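Local coordinates for glutaredoxin-like protein NRDH (Escherichia coli, PDB 1H75) that probably carries electrons to the NrdEF ribonucleotide reductase as a small glutaredoxin-like redox protein that uses a redox-active disulfide, at residues T4-N9 with L51-A56. Sequence-based numbering, arbitrary orientation.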
loop_
_atom_site.group_PDB
_atom_site.type_symbol
_atom_site.label_atom_id
_atom_site.label_comp_id
_atom_site.label_asym_id
_atom_site.label_seq_id
_atom_site.Cartn_x
_atom_site.Cartn_y
_atom_site.Cartn_z
ATOM N N THR A 4 0.513 5.535 1.750
ATOM C CA THR A 4 1.189 5.334 0.475
ATOM C C THR A 4 1.059 3.869 0.087
ATOM O O THR A 4 1.284 2.985 0.919
ATOM C CB THR A 4 2.685 5.667 0.572
ATOM O OG1 THR A 4 2.845 7.018 1.009
ATOM C CG2 THR A 4 3.366 5.470 -0.771
ATOM N N ILE A 5 0.678 3.618 -1.163
ATOM C CA ILE A 5 0.561 2.240 -1.635
ATOM C C ILE A 5 1.658 2.047 -2.671
ATOM O O ILE A 5 1.661 2.747 -3.687
ATOM C CB ILE A 5 -0.801 1.950 -2.344
ATOM C CG1 ILE A 5 -1.977 2.264 -1.409
ATOM C CG2 ILE A 5 -0.841 0.492 -2.805
ATOM C CD1 ILE A 5 -3.374 2.046 -2.042
ATOM N N TYR A 6 2.592 1.131 -2.402
ATOM C CA TYR A 6 3.668 0.827 -3.361
ATOM C C TYR A 6 3.072 -0.256 -4.236
ATOM O O TYR A 6 2.687 -1.335 -3.756
ATOM C CB TYR A 6 4.931 0.363 -2.631
ATOM C CG TYR A 6 5.543 1.521 -1.852
ATOM C CD1 TYR A 6 5.198 1.761 -0.518
ATOM C CD2 TYR A 6 6.411 2.425 -2.484
ATOM C CE1 TYR A 6 5.703 2.877 0.170
ATOM C CE2 TYR A 6 6.914 3.532 -1.811
ATOM C CZ TYR A 6 6.556 3.752 -0.489
ATOM O OH TYR A 6 7.051 4.863 0.149
ATOM N N THR A 7 3.055 0.003 -5.542
ATOM C CA THR A 7 2.358 -0.883 -6.448
ATOM C C THR A 7 3.066 -1.290 -7.745
ATOM O O THR A 7 4.172 -0.845 -8.029
ATOM C CB THR A 7 1.016 -0.182 -6.790
ATOM O OG1 THR A 7 0.138 -1.081 -7.464
ATOM C CG2 THR A 7 1.283 1.062 -7.666
ATOM N N ARG A 8 2.389 -2.133 -8.519
ATOM C CA ARG A 8 2.884 -2.638 -9.802
ATOM C C ARG A 8 1.675 -2.874 -10.716
ATOM O O ARG A 8 0.596 -3.209 -10.235
ATOM C CB ARG A 8 3.647 -3.956 -9.569
ATOM C CG ARG A 8 3.800 -4.846 -10.784
ATOM C CD ARG A 8 4.767 -5.965 -10.499
ATOM N NE ARG A 8 6.122 -5.481 -10.244
ATOM C CZ ARG A 8 7.054 -6.194 -9.620
ATOM N NH1 ARG A 8 6.775 -7.419 -9.183
ATOM N NH2 ARG A 8 8.265 -5.695 -9.437
ATOM N N ASN A 9 1.840 -2.690 -12.027
ATOM C CA ASN A 9 0.726 -2.920 -12.950
ATOM C C ASN A 9 0.528 -4.428 -13.067
ATOM O O ASN A 9 1.441 -5.197 -12.799
ATOM C CB ASN A 9 1.025 -2.313 -14.332
ATOM C CG ASN A 9 1.106 -0.785 -14.301
ATOM O OD1 ASN A 9 0.120 -0.109 -14.008
ATOM N ND2 ASN A 9 2.283 -0.240 -14.600
ATOM N N LEU A 51 3.838 -7.600 -3.309
ATOM C CA LEU A 51 3.158 -6.326 -3.481
ATOM C C LEU A 51 1.661 -6.510 -3.332
ATOM O O LEU A 51 1.133 -7.618 -3.462
ATOM C CB LEU A 51 3.450 -5.738 -4.859
ATOM C CG LEU A 51 4.905 -5.361 -5.115
ATOM C CD1 LEU A 51 5.127 -5.104 -6.595
ATOM C CD2 LEU A 51 5.237 -4.126 -4.305
ATOM N N PRO A 52 0.959 -5.424 -3.007
ATOM C CA PRO A 52 1.491 -4.085 -2.765
ATOM C C PRO A 52 2.105 -3.991 -1.369
ATOM O O PRO A 52 2.007 -4.915 -0.570
ATOM C CB PRO A 52 0.237 -3.219 -2.825
ATOM C CG PRO A 52 -0.781 -4.139 -2.151
ATOM C CD PRO A 52 -0.508 -5.455 -2.835
ATOM N N VAL A 53 2.747 -2.868 -1.098
ATOM C CA VAL A 53 3.215 -2.600 0.245
ATOM C C VAL A 53 2.487 -1.318 0.630
ATOM O O VAL A 53 2.482 -0.335 -0.123
ATOM C CB VAL A 53 4.738 -2.395 0.347
ATOM C CG1 VAL A 53 5.089 -1.870 1.746
ATOM C CG2 VAL A 53 5.446 -3.723 0.134
ATOM N N VAL A 54 1.836 -1.329 1.786
ATOM C CA VAL A 54 1.138 -0.146 2.254
ATOM C C VAL A 54 1.848 0.380 3.474
ATOM O O VAL A 54 2.151 -0.386 4.403
ATOM C CB VAL A 54 -0.330 -0.443 2.664
ATOM C CG1 VAL A 54 -0.955 0.813 3.263
ATOM C CG2 VAL A 54 -1.125 -0.930 1.471
ATOM N N ILE A 55 2.155 1.671 3.461
ATOM C CA ILE A 55 2.812 2.313 4.604
ATOM C C ILE A 55 1.891 3.447 5.031
ATOM O O ILE A 55 1.528 4.312 4.224
ATOM C CB ILE A 55 4.209 2.922 4.238
ATOM C CG1 ILE A 55 5.162 1.847 3.725
ATOM C CG2 ILE A 55 4.799 3.639 5.455
ATOM C CD1 ILE A 55 5.353 0.654 4.640
ATOM N N ALA A 56 1.510 3.449 6.303
ATOM C CA ALA A 56 0.610 4.469 6.807
ATOM C C ALA A 56 0.884 4.674 8.291
ATOM O O ALA A 56 0.565 3.828 9.121
ATOM C CB ALA A 56 -0.832 4.023 6.578
HETATM O O HOH W 1 3.132 6.782 3.882
#
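The Tyr-6 ring meets Ile-55 along its edge: CE1 of Tyr-6 lies 3.7 Å from CG1 of Ile-55, and the carbonyl O of Val-53 also sits near the ring plane. On one face the ring carries Thr-4 CG2 from its own strand, offset toward the rim. With CG beside the backbone N (chi1 -69°), the ring leans back toward Thr-4, which explains that overlap. The Arg-8 guanidinium receives Leu-51 CD1 over one face, again toward the rim, and the same methyl approaches Arg-8 CB to 3.5 Å. The two side chains cross at about a right angle, while NH2 of Arg-8 forms a salt bridge with Asp-34.

The backbones establish an antiparallel pairing through four hydrogen bonds. Thr-4 and Ile-55 exchange two, and Tyr-6 and Val-53 two more, the shortest being Tyr-6 N to Val-53 O at 2.7 Å. Val-53 N to Tyr-6 O is the most bent, at 156° about the hydrogen, and uses an in-plane lone pair of the carbonyl. A water donates to both Thr-4 OG1 and Ile-55 O; Thr-4 OG1 also bonds Glu-29.

On the face that carries Ile-5 and Val-54, the Ile-5 side chain lies beside Pro-52, which precedes the strand, with CG2 of Ile-5 3.9 Å from CB of Pro-52. Here the side chains face helix 12-23, where Pro-52 touches Cys-14 of the redox-active disulfide. The peptide bond before Pro-52 is cis, as at the cis-proline of the thioredoxin fold. The contact thus joins the two central strands by backbone hydrogen bonds flanked by mainly apolar side chains, with a polar patch at Thr-4; the bond from Val-53 N to Tyr-6 O, one residue past the proline, probably helps hold Pro-52 beside the disulfide.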